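Local coordinates for protein alcohol dehydrogenase (Thermus sp., PDB 4CPD) that probably catalyses the reversible, NAD-dependent oxidation of alcohols to aldehydes or ketones as a zinc-containing medium-chain dehydrogenase, at residues Thr156-Gly159 against Gly160-Gly164; Leu292-Val295 against His296-Ile299. All blocks are in the same frame, centred on the assembly; numbering follows the deposited sequence.

Contact 1 of 2, residues Thr156-Gly159 against Gly160-Gly164. With NAD (nicotinamide-adenine-dinucleotide), chain G.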
ATOM      1  N   THR A 156      14.734   5.211   8.387  1.00 37.99           N
ATOM      2  CA  THR A 156      14.293   4.319   7.339  1.00 39.62           C
ATOM      3  C   THR A 156      13.392   3.227   7.915  1.00 38.28           C
ATOM      4  O   THR A 156      12.285   2.993   7.431  1.00 37.99           O
ATOM      5  CB  THR A 156      15.513   3.711   6.592  1.00 36.86           C
ATOM      6  OG1 THR A 156      16.166   4.745   5.859  1.00 37.36           O
ATOM      7  CG2 THR A 156      15.109   2.679   5.620  1.00 35.47           C
ATOM      8  N   ALA A 157      13.893   2.545   8.928  1.00 37.36           N
ATOM      9  CA  ALA A 157      13.133   1.485   9.591  1.00 33.63           C
ATOM     10  C   ALA A 157      11.864   2.049  10.286  1.00 32.50           C
ATOM     11  O   ALA A 157      10.781   1.513  10.178  1.00 27.58           O
ATOM     12  CB  ALA A 157      14.019   0.804  10.602  1.00 32.45           C
ATOM     13  N   TYR A 158      12.023   3.138  11.008  1.00 34.54           N
ATOM     14  CA  TYR A 158      10.911   3.816  11.655  1.00 34.94           C
ATOM     15  C   TYR A 158       9.834   4.101  10.606  1.00 38.95           C
ATOM     16  O   TYR A 158       8.661   3.723  10.772  1.00 42.15           O
ATOM     17  CB  TYR A 158      11.415   5.111  12.266  1.00 32.27           C
ATOM     18  CG  TYR A 158      10.426   5.824  13.077  1.00 34.29           C
ATOM     19  CD1 TYR A 158      10.224   5.476  14.398  1.00 37.58           C
ATOM     20  CD2 TYR A 158       9.683   6.891  12.545  1.00 35.95           C
ATOM     21  CE1 TYR A 158       9.290   6.164  15.189  1.00 38.77           C
ATOM     22  CE2 TYR A 158       8.758   7.589  13.316  1.00 35.15           C
ATOM     23  CZ  TYR A 158       8.559   7.228  14.639  1.00 38.12           C
ATOM     24  OH  TYR A 158       7.623   7.904  15.400  1.00 36.32           O
ATOM     25  N   GLY A 159      10.244   4.753   9.519  1.00 40.47           N
ATOM     26  CA  GLY A 159       9.334   5.157   8.456  1.00 41.17           C
ATOM     27  C   GLY A 159       8.608   3.935   7.913  1.00 41.32           C
ATOM     28  O   GLY A 159       7.372   3.935   7.773  1.00 40.70           O
ATOM     29  N   GLY A 160       9.371   2.882   7.647  1.00 37.56           N
ATOM     30  CA  GLY A 160       8.803   1.658   7.147  1.00 38.56           C
ATOM     31  C   GLY A 160       7.669   1.190   8.021  1.00 43.75           C
ATOM     32  O   GLY A 160       6.612   0.802   7.519  1.00 48.76           O
ATOM     33  N   LEU A 161       7.889   1.241   9.335  1.00 44.27           N
ATOM     34  CA  LEU A 161       6.921   0.742  10.301  1.00 39.35           C
ATOM     35  C   LEU A 161       5.741   1.676  10.469  1.00 39.19           C
ATOM     36  O   LEU A 161       4.595   1.205  10.599  1.00 36.50           O
ATOM     37  CB  LEU A 161       7.560   0.508  11.651  1.00 39.26           C
ATOM     38  CG  LEU A 161       8.591  -0.602  11.653  1.00 39.27           C
ATOM     39  CD1 LEU A 161       9.377  -0.558  12.958  1.00 38.44           C
ATOM     40  CD2 LEU A 161       7.924  -1.939  11.446  1.00 37.62           C
ATOM     41  N   ILE A 162       5.980   2.981  10.486  1.00 37.27           N
ATOM     42  CA  ILE A 162       4.828   3.906  10.566  1.00 42.67           C
ATOM     43  C   ILE A 162       3.909   3.812   9.326  1.00 44.06           C
ATOM     44  O   ILE A 162       2.671   3.791   9.455  1.00 39.51           O
ATOM     45  CB  ILE A 162       5.255   5.357  10.744  1.00 41.41           C
ATOM     46  CG1 ILE A 162       6.046   5.513  12.043  1.00 44.70           C
ATOM     47  CG2 ILE A 162       4.052   6.276  10.762  1.00 41.39           C
ATOM     48  CD1 ILE A 162       5.274   5.255  13.303  1.00 44.01           C
ATOM     49  N   GLN A 163       4.520   3.743   8.146  1.00 41.26           N
ATOM     50  CA  GLN A 163       3.774   3.628   6.916  1.00 40.44           C
ATOM     51  C   GLN A 163       3.045   2.295   6.885  1.00 41.42           C
ATOM     52  O   GLN A 163       1.924   2.194   6.373  1.00 45.71           O
ATOM     53  CB  GLN A 163       4.700   3.832   5.705  1.00 41.98           C
ATOM     54  CG  GLN A 163       5.090   5.304   5.482  1.00 43.81           C
ATOM     55  CD  GLN A 163       6.356   5.479   4.656  1.00 46.96           C
ATOM     56  OE1 GLN A 163       6.722   4.599   3.881  1.00 49.73           O
ATOM     57  NE2 GLN A 163       7.032   6.619   4.818  1.00 52.35           N
ATOM     58  N   GLY A 164       3.659   1.280   7.478  1.00 41.61           N
ATOM     59  CA  GLY A 164       3.041  -0.042   7.596  1.00 41.06           C
ATOM     60  C   GLY A 164       1.936  -0.097   8.633  1.00 41.00           C
ATOM     61  O   GLY A 164       1.349  -1.140   8.873  1.00 45.76           O
TER
HETATM   62  PA  NAD G1407      23.243  -5.269   4.946  1.00 77.42           P
HETATM   63  O1A NAD G1407      24.382  -4.918   5.906  1.00 63.81           O
HETATM   64  O2A NAD G1407      23.573  -5.869   3.583  1.00 70.53           O
HETATM   65  O5B NAD G1407      22.111  -6.205   5.626  1.00 72.90           O
HETATM   66  C5B NAD G1407      21.416  -7.190   4.862  1.00 77.42           C
HETATM   67  C4B NAD G1407      21.030  -8.365   5.756  1.00 84.55           C
HETATM   68  O4B NAD G1407      20.074  -9.195   5.084  1.00 78.98           O
HETATM   69  C3B NAD G1407      22.249  -9.232   6.090  1.00 82.18           C
HETATM   70  O3B NAD G1407      22.298  -9.626   7.470  1.00 69.96           O
HETATM   71  C2B NAD G1407      22.059 -10.456   5.240  1.00 84.70           C
HETATM   72  O2B NAD G1407      22.651 -11.616   5.833  1.00 82.42           O
HETATM   73  C1B NAD G1407      20.547 -10.536   5.176  1.00 82.81           C
HETATM   74  N9A NAD G1407      20.135 -11.322   4.013  1.00 90.34           N
HETATM   75  C8A NAD G1407      20.670 -11.222   2.779  1.00 87.86           C
HETATM   76  N7A NAD G1407      20.054 -12.106   1.958  1.00 93.35           N
HETATM   77  C5A NAD G1407      19.117 -12.770   2.673  1.00 88.69           C
HETATM   78  C6A NAD G1407      18.111 -13.818   2.410  1.00 87.16           C
HETATM   79  N6A NAD G1407      18.016 -14.322   1.169  1.00 85.40           N
HETATM   80  N1A NAD G1407      17.314 -14.252   3.422  1.00 91.56           N
HETATM   81  C2A NAD G1407      17.416 -13.739   4.663  1.00 88.34           C
HETATM   82  N3A NAD G1407      18.316 -12.775   4.972  1.00 91.40           N
HETATM   83  C4A NAD G1407      19.173 -12.257   4.040  1.00 91.79           C
HETATM   84  O3  NAD G1407      22.376  -3.936   4.628  1.00 82.45           O
HETATM   85  PN  NAD G1407      21.696  -2.887   5.661  1.00 79.80           P
HETATM   86  O1N NAD G1407      22.783  -1.869   5.946  1.00 64.02           O
HETATM   87  O2N NAD G1407      20.896  -3.605   6.753  1.00 70.72           O
HETATM   88  O5D NAD G1407      20.567  -2.236   4.703  1.00 78.51           O
HETATM   89  C5D NAD G1407      19.350  -2.988   4.522  1.00 77.24           C
HETATM   90  C4D NAD G1407      18.702  -2.862   3.145  1.00 75.50           C
HETATM   91  O4D NAD G1407      17.890  -1.680   3.140  1.00 75.71           O
HETATM   92  C3D NAD G1407      19.691  -2.723   1.987  1.00 75.75           C
HETATM   93  O3D NAD G1407      19.119  -3.347   0.824  1.00 63.16           O
HETATM   94  C2D NAD G1407      19.845  -1.208   1.832  1.00 78.14           C
HETATM   95  O2D NAD G1407      20.325  -0.748   0.543  1.00 65.75           O
HETATM   96  C1D NAD G1407      18.414  -0.769   2.150  1.00 76.14           C
HETATM   97  N1N NAD G1407      18.290   0.634   2.576  1.00 74.51           N
HETATM   98  C2N NAD G1407      17.234   1.273   2.064  1.00 68.30           C
HETATM   99  C3N NAD G1407      16.963   2.600   2.360  1.00 60.95           C
HETATM  100  C7N NAD G1407      15.732   3.183   1.725  1.00 54.73           C
HETATM  101  O7N NAD G1407      15.640   4.378   1.495  1.00 50.96           O
HETATM  102  N7N NAD G1407      14.725   2.334   1.443  1.00 51.77           N
HETATM  103  C4N NAD G1407      17.820   3.293   3.231  1.00 63.70           C
HETATM  104  C5N NAD G1407      18.924   2.617   3.765  1.00 67.31           C
HETATM  105  C6N NAD G1407      19.143   1.273   3.420  1.00 74.09           C

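Contact 2 of 2, residues Leu292-Val295 against His296-Ile299. With NAD (nicotinamide-adenine-dinucleotide), chain G.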
ATOM      1  N   LEU A 292      11.978   4.393  -1.277  1.00 41.78           N
ATOM      2  CA  LEU A 292      13.098   4.923  -0.548  1.00 41.90           C
ATOM      3  C   LEU A 292      12.582   5.805   0.586  1.00 42.95           C
ATOM      4  O   LEU A 292      11.524   6.435   0.475  1.00 48.29           O
ATOM      5  CB  LEU A 292      13.988   5.718  -1.493  1.00 46.48           C
ATOM      6  CG  LEU A 292      14.435   4.984  -2.771  1.00 52.28           C
ATOM      7  CD1 LEU A 292      15.424   5.834  -3.545  1.00 53.45           C
ATOM      8  CD2 LEU A 292      15.058   3.613  -2.500  1.00 54.75           C
ATOM      9  N   ALA A 293      13.340   5.865   1.671  1.00 40.23           N
ATOM     10  CA  ALA A 293      12.898   6.530   2.893  1.00 36.43           C
ATOM     11  C   ALA A 293      12.581   7.946   2.675  1.00 34.68           C
ATOM     12  O   ALA A 293      13.167   8.583   1.821  1.00 39.23           O
ATOM     13  CB  ALA A 293      13.981   6.445   3.924  1.00 39.11           C
ATOM     14  N   ASN A 294      11.662   8.457   3.471  1.00 37.60           N
ATOM     15  CA  ASN A 294      11.290   9.877   3.442  1.00 34.44           C
ATOM     16  C   ASN A 294      11.665  10.431   4.809  1.00 36.04           C
ATOM     17  O   ASN A 294      10.837  10.859   5.627  1.00 36.78           O
ATOM     18  CB  ASN A 294       9.806  10.028   3.148  1.00 33.42           C
ATOM     19  CG  ASN A 294       9.357  11.466   3.127  1.00 34.93           C
ATOM     20  OD1 ASN A 294      10.150  12.376   2.927  1.00 37.23           O
ATOM     21  ND2 ASN A 294       8.079  11.684   3.332  1.00 36.25           N
ATOM     22  N   VAL A 295      12.962  10.401   5.043  1.00 37.49           N
ATOM     23  CA  VAL A 295      13.537  10.691   6.344  1.00 39.76           C
ATOM     24  C   VAL A 295      13.043  11.974   6.982  1.00 37.50           C
ATOM     25  O   VAL A 295      12.779  12.001   8.185  1.00 44.58           O
ATOM     26  CB  VAL A 295      15.064  10.739   6.259  1.00 41.80           C
ATOM     27  CG1 VAL A 295      15.655  11.123   7.604  1.00 45.42           C
ATOM     28  CG2 VAL A 295      15.618   9.387   5.804  1.00 39.32           C
ATOM     29  N   HIS A 296      12.914  13.020   6.190  1.00 32.88           N
ATOM     30  CA  HIS A 296      12.515  14.331   6.717  1.00 33.16           C
ATOM     31  C   HIS A 296      11.194  14.274   7.463  1.00 34.26           C
ATOM     32  O   HIS A 296      10.988  15.014   8.403  1.00 30.16           O
ATOM     33  CB  HIS A 296      12.369  15.351   5.603  1.00 33.15           C
ATOM     34  CG  HIS A 296      13.593  15.507   4.761  1.00 36.33           C
ATOM     35  ND1 HIS A 296      14.053  14.509   3.930  1.00 38.33           N
ATOM     36  CD2 HIS A 296      14.453  16.546   4.617  1.00 37.38           C
ATOM     37  CE1 HIS A 296      15.133  14.924   3.304  1.00 38.70           C
ATOM     38  NE2 HIS A 296      15.404  16.151   3.711  1.00 37.83           N
ATOM     39  N   LEU A 297      10.288  13.404   7.010  1.00 35.99           N
ATOM     40  CA  LEU A 297       8.986  13.321   7.600  1.00 37.07           C
ATOM     41  C   LEU A 297       9.081  12.834   9.055  1.00 37.87           C
ATOM     42  O   LEU A 297       8.281  13.237   9.860  1.00 37.93           O
ATOM     43  CB  LEU A 297       8.089  12.387   6.773  1.00 37.47           C
ATOM     44  CG  LEU A 297       6.579  12.479   7.112  1.00 37.81           C
ATOM     45  CD1 LEU A 297       6.052  13.854   6.804  1.00 36.09           C
ATOM     46  CD2 LEU A 297       5.774  11.431   6.350  1.00 38.32           C
ATOM     47  N   TYR A 298      10.068  11.983   9.358  1.00 37.82           N
ATOM     48  CA  TYR A 298      10.171  11.287  10.627  1.00 37.22           C
ATOM     49  C   TYR A 298      11.286  11.767  11.535  1.00 37.18           C
ATOM     50  O   TYR A 298      11.280  11.489  12.715  1.00 42.23           O
ATOM     51  CB  TYR A 298      10.391   9.805  10.341  1.00 39.29           C
ATOM     52  CG  TYR A 298       9.309   9.239   9.447  1.00 40.03           C
ATOM     53  CD1 TYR A 298       7.993   9.178   9.891  1.00 40.27           C
ATOM     54  CD2 TYR A 298       9.595   8.781   8.165  1.00 40.48           C
ATOM     55  CE1 TYR A 298       6.997   8.677   9.085  1.00 39.74           C
ATOM     56  CE2 TYR A 298       8.601   8.286   7.349  1.00 40.26           C
ATOM     57  CZ  TYR A 298       7.313   8.243   7.818  1.00 40.64           C
ATOM     58  OH  TYR A 298       6.318   7.750   7.042  1.00 43.23           O
ATOM     59  N   ILE A 299      12.254  12.478  10.997  1.00 36.84           N
ATOM     60  CA  ILE A 299      13.486  12.748  11.734  1.00 35.53           C
ATOM     61  C   ILE A 299      13.266  13.465  13.067  1.00 34.03           C
ATOM     62  O   ILE A 299      13.956  13.186  14.009  1.00 31.15           O
ATOM     63  CB  ILE A 299      14.488  13.533  10.867  1.00 35.95           C
ATOM     64  CG1 ILE A 299      15.869  13.504  11.495  1.00 36.27           C
ATOM     65  CG2 ILE A 299      14.033  14.978  10.679  1.00 37.94           C
ATOM     66  CD1 ILE A 299      16.941  13.974  10.549  1.00 36.75           C
TER
HETATM   67  PA  NAD G1407      23.243  -5.269   4.946  1.00 77.42           P
HETATM   68  O1A NAD G1407      24.382  -4.918   5.906  1.00 63.81           O
HETATM   69  O2A NAD G1407      23.573  -5.869   3.583  1.00 70.53           O
HETATM   70  O5B NAD G1407      22.111  -6.205   5.626  1.00 72.90           O
HETATM   71  C5B NAD G1407      21.416  -7.190   4.862  1.00 77.42           C
HETATM   72  C4B NAD G1407      21.030  -8.365   5.756  1.00 84.55           C
HETATM   73  O4B NAD G1407      20.074  -9.195   5.084  1.00 78.98           O
HETATM   74  C3B NAD G1407      22.249  -9.232   6.090  1.00 82.18           C
HETATM   75  O3B NAD G1407      22.298  -9.626   7.470  1.00 69.96           O
HETATM   76  C2B NAD G1407      22.059 -10.456   5.240  1.00 84.70           C
HETATM   77  O2B NAD G1407      22.651 -11.616   5.833  1.00 82.42           O
HETATM   78  C1B NAD G1407      20.547 -10.536   5.176  1.00 82.81           C
HETATM   79  N9A NAD G1407      20.135 -11.322   4.013  1.00 90.34           N
HETATM   80  C8A NAD G1407      20.670 -11.222   2.779  1.00 87.86           C
HETATM   81  N7A NAD G1407      20.054 -12.106   1.958  1.00 93.35           N
HETATM   82  C5A NAD G1407      19.117 -12.770   2.673  1.00 88.69           C
HETATM   83  C6A NAD G1407      18.111 -13.818   2.410  1.00 87.16           C
HETATM   84  N6A NAD G1407      18.016 -14.322   1.169  1.00 85.40           N
HETATM   85  N1A NAD G1407      17.314 -14.252   3.422  1.00 91.56           N
HETATM   86  C2A NAD G1407      17.416 -13.739   4.663  1.00 88.34           C
HETATM   87  N3A NAD G1407      18.316 -12.775   4.972  1.00 91.40           N
HETATM   88  C4A NAD G1407      19.173 -12.257   4.040  1.00 91.79           C
HETATM   89  O3  NAD G1407      22.376  -3.936   4.628  1.00 82.45           O
HETATM   90  PN  NAD G1407      21.696  -2.887   5.661  1.00 79.80           P
HETATM   91  O1N NAD G1407      22.783  -1.869   5.946  1.00 64.02           O
HETATM   92  O2N NAD G1407      20.896  -3.605   6.753  1.00 70.72           O
HETATM   93  O5D NAD G1407      20.567  -2.236   4.703  1.00 78.51           O
HETATM   94  C5D NAD G1407      19.350  -2.988   4.522  1.00 77.24           C
HETATM   95  C4D NAD G1407      18.702  -2.862   3.145  1.00 75.50           C
HETATM   96  O4D NAD G1407      17.890  -1.680   3.140  1.00 75.71           O
HETATM   97  C3D NAD G1407      19.691  -2.723   1.987  1.00 75.75           C
HETATM   98  O3D NAD G1407      19.119  -3.347   0.824  1.00 63.16           O
HETATM   99  C2D NAD G1407      19.845  -1.208   1.832  1.00 78.14           C
HETATM  100  O2D NAD G1407      20.325  -0.748   0.543  1.00 65.75           O
HETATM  101  C1D NAD G1407      18.414  -0.769   2.150  1.00 76.14           C
HETATM  102  N1N NAD G1407      18.290   0.634   2.576  1.00 74.51           N
HETATM  103  C2N NAD G1407      17.234   1.273   2.064  1.00 68.30           C
HETATM  104  C3N NAD G1407      16.963   2.600   2.360  1.00 60.95           C
HETATM  105  C7N NAD G1407      15.732   3.183   1.725  1.00 54.73           C
HETATM  106  O7N NAD G1407      15.640   4.378   1.495  1.00 50.96           O
HETATM  107  N7N NAD G1407      14.725   2.334   1.443  1.00 51.77           N
HETATM  108  C4N NAD G1407      17.820   3.293   3.231  1.00 63.70           C
HETATM  109  C5N NAD G1407      18.924   2.617   3.765  1.00 67.31           C
HETATM  110  C6N NAD G1407      19.143   1.273   3.420  1.00 74.09           C

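Contact 1 of 2, residues Thr156-Gly159 against Gly160-Gly164
I162 lies against the Y158 ring one helical turn further on. Its CB sits 3.8 Å from the carbonyl O of Y158. CG1 is the branch that does the work: it rests 3.4 Å from Y158 O and 3.6 Å from Y158 CE2 and stands over one ring face, displaced toward the rim, a CH-pi contact 26° off the ring normal. Beyond it, CD1 passes near the phenol end, 4.1 Å from Y158 CZ. The Y158 ring meets this branch because its CG is anti to the backbone N (chi1 -174°), which swings the ring along the helix toward I162. An alanine at Y158 would take away the face on which CG1 lies, and would probably leave the I162 branch freer to turn beside a gap.

Four consecutive backbone bonds tie the turns together: the N-H groups of G160, L161, I162 and Q163 reach the carbonyls of T156, A157, Y158 and G159, as an alpha helix requires. At the cofactor end, T156 brings OG1 to 3.4 Å from C4N of the nicotinamide, while that hydroxyl is also hydrogen-bonded to the carbonyl of D152.

Helix 153-163 runs beside two others. A157, Y158 and L161 touch helix 179-190, while Y158 also meets A301, V302 and L305 of helix 295-307. G160 O accepts from S264 OG and, just past the helix, G164 O from R262 NH1, both on strand 262-265.

Contact 2 of 2, residues Leu292-Val295 against His296-Ile299
N294 and L297 meet where the loop from the nicotinamide turns into helix 295-307. The N294 amide runs out alongside the first turn because chi1 is 179°, with CG opposite the main-chain N, and ND2 lies 3.5 Å from L297 CB and 3.8 Å from L297 CD2. L297 crosses it at a slant, and its CB also sits over the centre of the Y298 ring. That ring approaches the loop obliquely, with CD2 3.5 Å from N294 O.

The V295 side chain has CG1 anti to the backbone N (chi1 177°), which turns this methyl to within 4.2 Å of I299 CB. The backbone O of V295 takes two donors: the N-H of Y298 at 3.0 Å and, in a weak bond, I299 N. One residue earlier, L297 N gives its hydrogen to N294 O at 2.9 Å.

The N294 amide is engaged in both directions, since ND2 donates to H98 O and OD1 weakly accepts from the N-H groups of Y100 and N101. The H296 ring meets those of H86 and Y100.

At the loop's other end, A293 N donates an almost straight bond (167°) to the carboxamide O7N of NAD, 2.7 Å away. The chemistry implies a division of labour: a backbone N-H grips the carboxamide oxygen, while the N294 amide joins the turn to the segment between zinc ligands C95 and C103.

Contacts 1 and 2, whose centres are 9 Å apart, lie against each other and both border NAD. Y298 bridges them: its OH is 2.6 Å from Q163 NE2, a probable hydrogen bond, and its CE2 packs 3.4 Å from the CA of G159, which has no side chain to keep the ring away. Nearer the cofactor, T156 OG1 lies 3.4 Å from A293 CB; T156 sits at C4N of the nicotinamide and the A293 N-H at its carboxamide oxygen. The zinc ligated by C38, H59 and D152 is close to both, about 6 Å from the T156 side chain and about 8 Å from that of V295.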